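Local coordinates for protein transcriptional regulator, LacI family (Arthrobacter sp., PDB 4RKQ) that probably regulates transcription as a LacI-family factor whose periplasmic-binding-protein-like core senses a sugar or similar small effector, at residues 114-119 against 152-157; 121-124 against 130-133; 205-210 against 221-226. One frame throughout, in Å; residues are numbered along the deposited sequence.

Contact 1: 114-119 against 152-157; sequences HAAKVA and GKAVAG
Ala116 turns its single methyl group toward helix 150-161, where it meets Ala154 and Val155 together. The CB of Ala116 comes down on the peptide link between these two residues, lying 3.5 Å from Ala154 O and 3.8 Å from Val155 N. These are van der Waals contacts of a methyl with main-chain atoms, and no hydrogen bond passes between the segments. Two side chains close in around the same methyl. The CB of Ala154 points toward helix 112-125 and reaches the CB of Ala116 at 4.1 Å. Val155 contributes one branch only: with CG1 anti to the backbone N (chi1 173°), the other methyl stands beside that nitrogen and anti to the carbonyl carbon. In that place CG2 of Val155 comes within 3.9 Å of Ala116 CB. The methyl of Ala116 is thus bordered by another methyl, a valine branch and the peptide backbone. Because it adds so little bulk, the helices come very near each other, with Ala116 CA and Val155 CA only 4.8 Å apart. Alanine suits position Ala116, since a longer chain there would have to find its way past the opposing backbone; Ala154, for its part, needs a small side chain facing that methyl. The buried patch is small, and most of it belongs to Ala116. The two helices of this alpha/beta lobe approach each other closely here. Both pack on the central sheet: Ala119, one turn on from the touching methyl, and Val155 meet Leu196 of strand 194-197, while Ala119 and Val118 pack on Met242 of strand 240-243. Both helices therefore rest on strand 194-197 and touch where they pass.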
loop_
_atom_site.group_PDB
_atom_site.type_symbol
_atom_site.label_atom_id
_atom_site.label_comp_id
_atom_site.label_asym_id
_atom_site.label_seq_id
_atom_site.Cartn_x
_atom_site.Cartn_y
_atom_site.Cartn_z
ATOM N N HIS A 114 -7.807 25.744 -3.528
ATOM C CA HIS A 114 -6.825 25.779 -4.558
ATOM C C HIS A 114 -6.829 24.518 -5.437
ATOM O O HIS A 114 -6.753 24.594 -6.673
ATOM C CB HIS A 114 -5.475 25.984 -3.961
ATOM C CG HIS A 114 -4.372 25.718 -4.917
ATOM N ND1 HIS A 114 -3.871 26.689 -5.749
ATOM C CD2 HIS A 114 -3.704 24.579 -5.213
ATOM C CE1 HIS A 114 -2.909 26.175 -6.486
ATOM N NE2 HIS A 114 -2.798 24.891 -6.194
ATOM N N ALA A 115 -6.905 23.349 -4.811
ATOM C CA ALA A 115 -6.935 22.088 -5.555
ATOM C C ALA A 115 -8.147 22.037 -6.482
ATOM O O ALA A 115 -8.046 21.573 -7.620
ATOM C CB ALA A 115 -6.982 20.890 -4.590
ATOM N N ALA A 116 -9.292 22.466 -5.963
ATOM C CA ALA A 116 -10.550 22.437 -6.697
ATOM C C ALA A 116 -10.461 23.343 -7.908
ATOM O O ALA A 116 -10.893 22.973 -9.003
ATOM C CB ALA A 116 -11.706 22.858 -5.786
ATOM N N LYS A 117 -9.854 24.502 -7.731
ATOM C CA LYS A 117 -9.707 25.451 -8.818
ATOM C C LYS A 117 -8.821 24.881 -9.895
ATOM O O LYS A 117 -9.142 24.964 -11.065
ATOM C CB LYS A 117 -9.143 26.786 -8.322
ATOM C CG LYS A 117 -8.643 27.688 -9.444
ATOM C CD LYS A 117 -8.805 29.171 -9.133
ATOM C CE LYS A 117 -7.711 29.726 -8.236
ATOM N NZ LYS A 117 -6.436 29.967 -8.959
ATOM N N VAL A 118 -7.717 24.263 -9.504
ATOM C CA VAL A 118 -6.791 23.697 -10.462
ATOM C C VAL A 118 -7.381 22.512 -11.222
ATOM O O VAL A 118 -7.249 22.415 -12.455
ATOM C CB VAL A 118 -5.448 23.351 -9.816
ATOM C CG1 VAL A 118 -4.520 22.674 -10.801
ATOM C CG2 VAL A 118 -4.787 24.624 -9.287
ATOM N N ALA A 119 -8.077 21.636 -10.510
ATOM C CA ALA A 119 -8.583 20.395 -11.119
ATOM C C ALA A 119 -9.720 20.729 -12.088
ATOM O O ALA A 119 -9.755 20.239 -13.201
ATOM C CB ALA A 119 -9.073 19.434 -10.052
ATOM N N GLY A 152 -14.663 17.909 -1.015
ATOM C CA GLY A 152 -15.862 17.786 -1.847
ATOM C C GLY A 152 -16.661 19.080 -1.884
ATOM O O GLY A 152 -17.135 19.471 -2.942
ATOM N N LYS A 153 -16.826 19.736 -0.736
ATOM C CA LYS A 153 -17.474 21.067 -0.694
ATOM C C LYS A 153 -16.721 22.073 -1.532
ATOM O O LYS A 153 -17.334 22.879 -2.239
ATOM C CB LYS A 153 -17.646 21.565 0.763
ATOM C CG LYS A 153 -18.671 20.763 1.544
ATOM C CD LYS A 153 -18.755 21.135 3.029
ATOM C CE LYS A 153 -19.879 20.344 3.684
ATOM N NZ LYS A 153 -19.680 20.081 5.127
ATOM N N ALA A 154 -15.393 22.000 -1.519
ATOM C CA ALA A 154 -14.584 22.923 -2.286
ATOM C C ALA A 154 -14.802 22.744 -3.785
ATOM O O ALA A 154 -14.903 23.713 -4.502
ATOM C CB ALA A 154 -13.107 22.760 -1.950
ATOM N N VAL A 155 -14.888 21.501 -4.250
ATOM C CA VAL A 155 -15.131 21.235 -5.674
ATOM C C VAL A 155 -16.541 21.696 -6.099
ATOM O O VAL A 155 -16.705 22.338 -7.147
ATOM C CB VAL A 155 -14.920 19.733 -5.986
ATOM C CG1 VAL A 155 -15.335 19.388 -7.416
ATOM C CG2 VAL A 155 -13.468 19.331 -5.702
ATOM N N ALA A 156 -17.539 21.369 -5.283
ATOM C CA ALA A 156 -18.924 21.748 -5.566
ATOM C C ALA A 156 -19.071 23.262 -5.618
ATOM O O ALA A 156 -19.718 23.791 -6.514
ATOM C CB ALA A 156 -19.843 21.180 -4.532
ATOM N N GLY A 157 -18.447 23.934 -4.659
ATOM C CA GLY A 157 -18.301 25.370 -4.658
ATOM C C GLY A 157 -17.736 25.918 -5.948
ATOM O O GLY A 157 -18.291 26.854 -6.502
#

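Contact 2: 121-124 against 130-133; sequences AQLM and HIAY
Leu123 on helix 112-125 and Ile131 on strand 131-136 have the nearest backbones here, their CA atoms 8.1 Å apart, a spacing that side chains from both must bridge. Each points its CB toward the other segment. Ile131 has CG1 anti to its carbonyl carbon (chi1 -66°), and the extended outer bond (chi2 175°) carries CD1 out to 4.0 Å from Leu123 CB. Its short branch is used too: CG2 of Ile131 sits 4.1 Å from CD1 of Leu123. The two chains meet at a slant, the isoleucine touching the leucine both near its root and at one methyl end. This is the helix-to-strand step of a Rossmann-like alpha/beta lobe, in which a helix packs on the sheet and a short turn leads into the next strand. Isoleucine suits its place because its two branches reach Leu123 at two points, and the leucine is long enough to meet Leu196 of strand 194-197 as well. Met124 bends at its middle bonds and brings CE toward Ile131 CD1, but the modelled distance is too short to trust, and this approach is doubtful in detail. Ile131 is also covered by Leu159 of helix 150-161. Along the strand, Ile131 and Tyr133 form backbone hydrogen bonds with Ser167, and Ala132 with Gly194 and Leu196.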
loop_
_atom_site.group_PDB
_atom_site.type_symbol
_atom_site.label_atom_id
_atom_site.label_comp_id
_atom_site.label_asym_id
_atom_site.label_seq_id
_atom_site.Cartn_x
_atom_site.Cartn_y
_atom_site.Cartn_z
ATOM N N ALA A 121 -10.195 23.581 -13.559
ATOM C CA ALA A 121 -9.616 24.313 -14.684
ATOM C C ALA A 121 -9.183 23.399 -15.789
ATOM O O ALA A 121 -9.314 23.744 -16.966
ATOM C CB ALA A 121 -8.449 25.153 -14.234
ATOM N N GLN A 122 -8.646 22.242 -15.419
ATOM C CA GLN A 122 -8.182 21.299 -16.412
ATOM C C GLN A 122 -9.342 20.801 -17.220
ATOM O O GLN A 122 -9.247 20.673 -18.445
ATOM C CB GLN A 122 -7.450 20.104 -15.776
ATOM C CG GLN A 122 -7.168 18.970 -16.757
ATOM C CD GLN A 122 -6.223 19.364 -17.886
ATOM O OE1 GLN A 122 -5.324 20.182 -17.699
ATOM N NE2 GLN A 122 -6.407 18.749 -19.055
ATOM N N LEU A 123 -10.441 20.492 -16.547
ATOM C CA LEU A 123 -11.622 19.980 -17.257
ATOM C C LEU A 123 -12.250 21.078 -18.143
ATOM O O LEU A 123 -12.647 20.823 -19.286
ATOM C CB LEU A 123 -12.633 19.411 -16.289
ATOM C CG LEU A 123 -12.126 18.175 -15.526
ATOM C CD1 LEU A 123 -13.220 17.606 -14.646
ATOM C CD2 LEU A 123 -11.629 17.091 -16.463
ATOM N N MET A 124 -12.284 22.305 -17.643
ATOM C CA MET A 124 -12.774 23.432 -18.451
ATOM C C MET A 124 -11.924 23.655 -19.691
ATOM O O MET A 124 -12.458 23.842 -20.778
ATOM C CB MET A 124 -12.812 24.719 -17.636
ATOM C CG MET A 124 -13.795 24.708 -16.497
ATOM S SD MET A 124 -15.533 24.475 -16.875
ATOM C CE MET A 124 -15.843 22.764 -16.696
ATOM N N HIS A 130 -20.028 17.849 -19.235
ATOM C CA HIS A 130 -20.912 17.151 -18.304
ATOM C C HIS A 130 -20.073 16.516 -17.199
ATOM O O HIS A 130 -19.642 15.378 -17.295
ATOM C CB HIS A 130 -21.751 16.106 -18.994
ATOM C CG HIS A 130 -22.674 16.667 -20.029
ATOM N ND1 HIS A 130 -23.899 17.208 -19.711
ATOM C CD2 HIS A 130 -22.549 16.779 -21.374
ATOM C CE1 HIS A 130 -24.500 17.610 -20.816
ATOM N NE2 HIS A 130 -23.697 17.368 -21.838
ATOM N N ILE A 131 -19.825 17.287 -16.160
ATOM C CA ILE A 131 -18.831 16.905 -15.135
ATOM C C ILE A 131 -19.475 16.170 -13.971
ATOM O O ILE A 131 -20.617 16.456 -13.618
ATOM C CB ILE A 131 -18.093 18.159 -14.646
ATOM C CG1 ILE A 131 -17.276 18.692 -15.812
ATOM C CG2 ILE A 131 -17.168 17.834 -13.472
ATOM C CD1 ILE A 131 -16.566 20.002 -15.575
ATOM N N ALA A 132 -18.766 15.223 -13.351
ATOM C CA ALA A 132 -19.294 14.569 -12.145
ATOM C C ALA A 132 -18.206 14.541 -11.098
ATOM O O ALA A 132 -17.036 14.478 -11.448
ATOM C CB ALA A 132 -19.787 13.182 -12.447
ATOM N N TYR A 133 -18.590 14.699 -9.832
ATOM C CA TYR A 133 -17.634 14.616 -8.707
ATOM C C TYR A 133 -18.077 13.415 -7.922
ATOM O O TYR A 133 -19.235 13.295 -7.601
ATOM C CB TYR A 133 -17.659 15.852 -7.795
ATOM C CG TYR A 133 -16.761 15.662 -6.587
ATOM C CD1 TYR A 133 -15.389 15.573 -6.722
ATOM C CD2 TYR A 133 -17.307 15.518 -5.317
ATOM C CE1 TYR A 133 -14.568 15.361 -5.610
ATOM C CE2 TYR A 133 -16.504 15.327 -4.209
ATOM C CZ TYR A 133 -15.148 15.249 -4.351
ATOM O OH TYR A 133 -14.387 15.040 -3.217
#

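Contact 3: 205-210 against 221-226; sequences GVLKAL and CAVIGM
Val223 gives up more surface than any other residue of this contact, and three side chains of helix 200-212 gather on it. Its CG2 branch, anti to the carbonyl carbon, does nearly all the touching: Leu207 CD2 lies 3.8 Å from Val223 CG2, and Val206 CG1 stands at 4.1 Å from that same methyl. Leu210 comes nearest, its CD1 pressed to 3.4 Å from Val223 CG2, tighter than usual for two carbons. The leucine and valine side chains run alongside each other with opposite headings. Leu210 forks over two partners. CG stands anti to the carbonyl carbon (chi1 -73°), directing the fork at the strand; CD1 goes to the valine, while CD2 covers Cys221, 3.8 Å from its CB and 3.9 Å from its SG. The small, weakly polar side chain of Cys221 is tolerated against these methyls. Trimmed to an alanine, Leu210 would probably lose Cys221 its contact with this helix segment and take from Val223 CG2 its closest neighbour, though the other two would remain. Short segments of helix and strand run nearly antiparallel, at 166° and 9.6 Å between axes, as expected for the second half of the beta-alpha-beta unit built from strand 194-197, helix 200-212 and strand 222-225. Ile195 of the first strand touches both Val206 and Cys221, so the same apolar layer spans the two neighbouring parallel strands. Valine suits position Val223 by offering a short, broad methyl surface within reach of three helix side chains. With no hydrogen bond across the contact and every touching residue buried, helix and strand are held together here by the fit of hydrocarbon and sulfur surfaces, which depends on shape and exclusion of water and not on directed polar bonds.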
loop_
_atom_site.group_PDB
_atom_site.type_symbol
_atom_site.label_atom_id
_atom_site.label_comp_id
_atom_site.label_asym_id
_atom_site.label_seq_id
_atom_site.Cartn_x
_atom_site.Cartn_y
_atom_site.Cartn_z
ATOM N N GLY A 205 -11.219 2.918 -9.384
ATOM C CA GLY A 205 -12.501 2.280 -9.590
ATOM C C GLY A 205 -13.304 2.926 -10.741
ATOM O O GLY A 205 -14.005 2.244 -11.504
ATOM N N VAL A 206 -13.209 4.244 -10.838
ATOM C CA VAL A 206 -13.883 4.999 -11.876
ATOM C C VAL A 206 -13.345 4.594 -13.246
ATOM O O VAL A 206 -14.136 4.370 -14.180
ATOM C CB VAL A 206 -13.761 6.527 -11.655
ATOM C CG1 VAL A 206 -14.330 7.312 -12.840
ATOM C CG2 VAL A 206 -14.525 6.924 -10.396
ATOM N N LEU A 207 -12.026 4.443 -13.374
ATOM C CA LEU A 207 -11.455 3.987 -14.630
ATOM C C LEU A 207 -11.994 2.668 -15.069
ATOM O O LEU A 207 -12.274 2.501 -16.261
ATOM C CB LEU A 207 -9.935 3.914 -14.584
ATOM C CG LEU A 207 -9.199 5.242 -14.445
ATOM C CD1 LEU A 207 -7.729 4.932 -14.275
ATOM C CD2 LEU A 207 -9.409 6.150 -15.648
ATOM N N LYS A 208 -12.163 1.730 -14.124
ATOM C CA LYS A 208 -12.722 0.405 -14.404
ATOM C C LYS A 208 -14.193 0.483 -14.855
ATOM O O LYS A 208 -14.631 -0.253 -15.743
ATOM C CB LYS A 208 -12.594 -0.506 -13.161
ATOM C CG LYS A 208 -12.301 -1.970 -13.449
ATOM C CD LYS A 208 -10.844 -2.336 -13.160
ATOM C CE LYS A 208 -9.872 -1.844 -14.231
ATOM N NZ LYS A 208 -9.232 -2.924 -15.036
ATOM N N ALA A 209 -14.987 1.352 -14.225
ATOM C CA ALA A 209 -16.377 1.540 -14.666
ATOM C C ALA A 209 -16.422 2.133 -16.097
ATOM O O ALA A 209 -17.252 1.741 -16.920
ATOM C CB ALA A 209 -17.183 2.423 -13.699
ATOM N N LEU A 210 -15.582 3.123 -16.372
ATOM C CA LEU A 210 -15.549 3.707 -17.698
ATOM C C LEU A 210 -15.153 2.628 -18.736
ATOM O O LEU A 210 -15.756 2.518 -19.788
ATOM C CB LEU A 210 -14.604 4.894 -17.726
ATOM C CG LEU A 210 -15.177 6.124 -16.989
ATOM C CD1 LEU A 210 -14.101 7.122 -16.646
ATOM C CD2 LEU A 210 -16.206 6.810 -17.883
ATOM N N CYS A 221 -14.048 10.320 -21.894
ATOM C CA CYS A 221 -14.212 10.865 -20.517
ATOM C C CYS A 221 -12.841 11.038 -19.828
ATOM O O CYS A 221 -11.978 10.162 -19.896
ATOM C CB CYS A 221 -15.176 9.982 -19.714
ATOM S SG CYS A 221 -15.717 10.672 -18.099
ATOM N N ALA A 222 -12.607 12.220 -19.270
ATOM C CA ALA A 222 -11.411 12.506 -18.531
ATOM C C ALA A 222 -11.595 12.057 -17.068
ATOM O O ALA A 222 -12.707 12.011 -16.553
ATOM C CB ALA A 222 -11.105 13.991 -18.609
ATOM N N VAL A 223 -10.498 11.713 -16.405
ATOM C CA VAL A 223 -10.559 11.345 -14.990
ATOM C C VAL A 223 -9.394 12.024 -14.274
ATOM O O VAL A 223 -8.228 12.016 -14.768
ATOM C CB VAL A 223 -10.536 9.819 -14.764
ATOM C CG1 VAL A 223 -10.575 9.461 -13.271
ATOM C CG2 VAL A 223 -11.684 9.126 -15.466
ATOM N N ILE A 224 -9.720 12.675 -13.155
ATOM C CA ILE A 224 -8.724 13.249 -12.294
ATOM C C ILE A 224 -8.901 12.778 -10.844
ATOM O O ILE A 224 -9.982 12.836 -10.280
ATOM C CB ILE A 224 -8.742 14.793 -12.315
ATOM C CG1 ILE A 224 -8.601 15.331 -13.748
ATOM C CG2 ILE A 224 -7.586 15.329 -11.473
ATOM C CD1 ILE A 224 -8.670 16.840 -13.842
ATOM N N GLY A 225 -7.812 12.320 -10.239
ATOM C CA GLY A 225 -7.862 11.921 -8.838
ATOM C C GLY A 225 -7.214 12.921 -7.903
ATOM O O GLY A 225 -7.045 14.087 -8.232
ATOM N N MET A 226 -6.862 12.438 -6.718
ATOM C CA MET A 226 -6.130 13.196 -5.726
ATOM C C MET A 226 -5.326 12.214 -4.856
ATOM O O MET A 226 -5.844 11.190 -4.397
ATOM C CB MET A 226 -7.082 14.072 -4.851
ATOM C CG MET A 226 -6.445 14.624 -3.559
ATOM S SD MET A 226 -7.442 15.889 -2.699
ATOM C CE MET A 226 -7.274 17.276 -3.822
#

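In the fold
All three contacts lie in one alpha/beta lobe of the periplasmic-binding-protein-like core. Contacts 1 and 2 share helix 112-125, with centres 10 Å apart; along the chain contact 2 is nested within the loop that contact 1 closes, and contact 3 follows in series. Contacts 2 and 3, 12 Å apart, use strands of one sheet, with strand 194-197 between them. Strand 222-225 turns Val223 to helix 200-212 while Ala222 and Ile224 meet Leu123. Contacts 1 and 3, 17 Å apart, meet where Ala115 packs on Met226; Val155 rests on Tyr133 between contacts 1 and 2. Helices thus pack on both faces of this sheet, consistent with the helix-sheet-helix layering of a lobe that probably helps bind an effector.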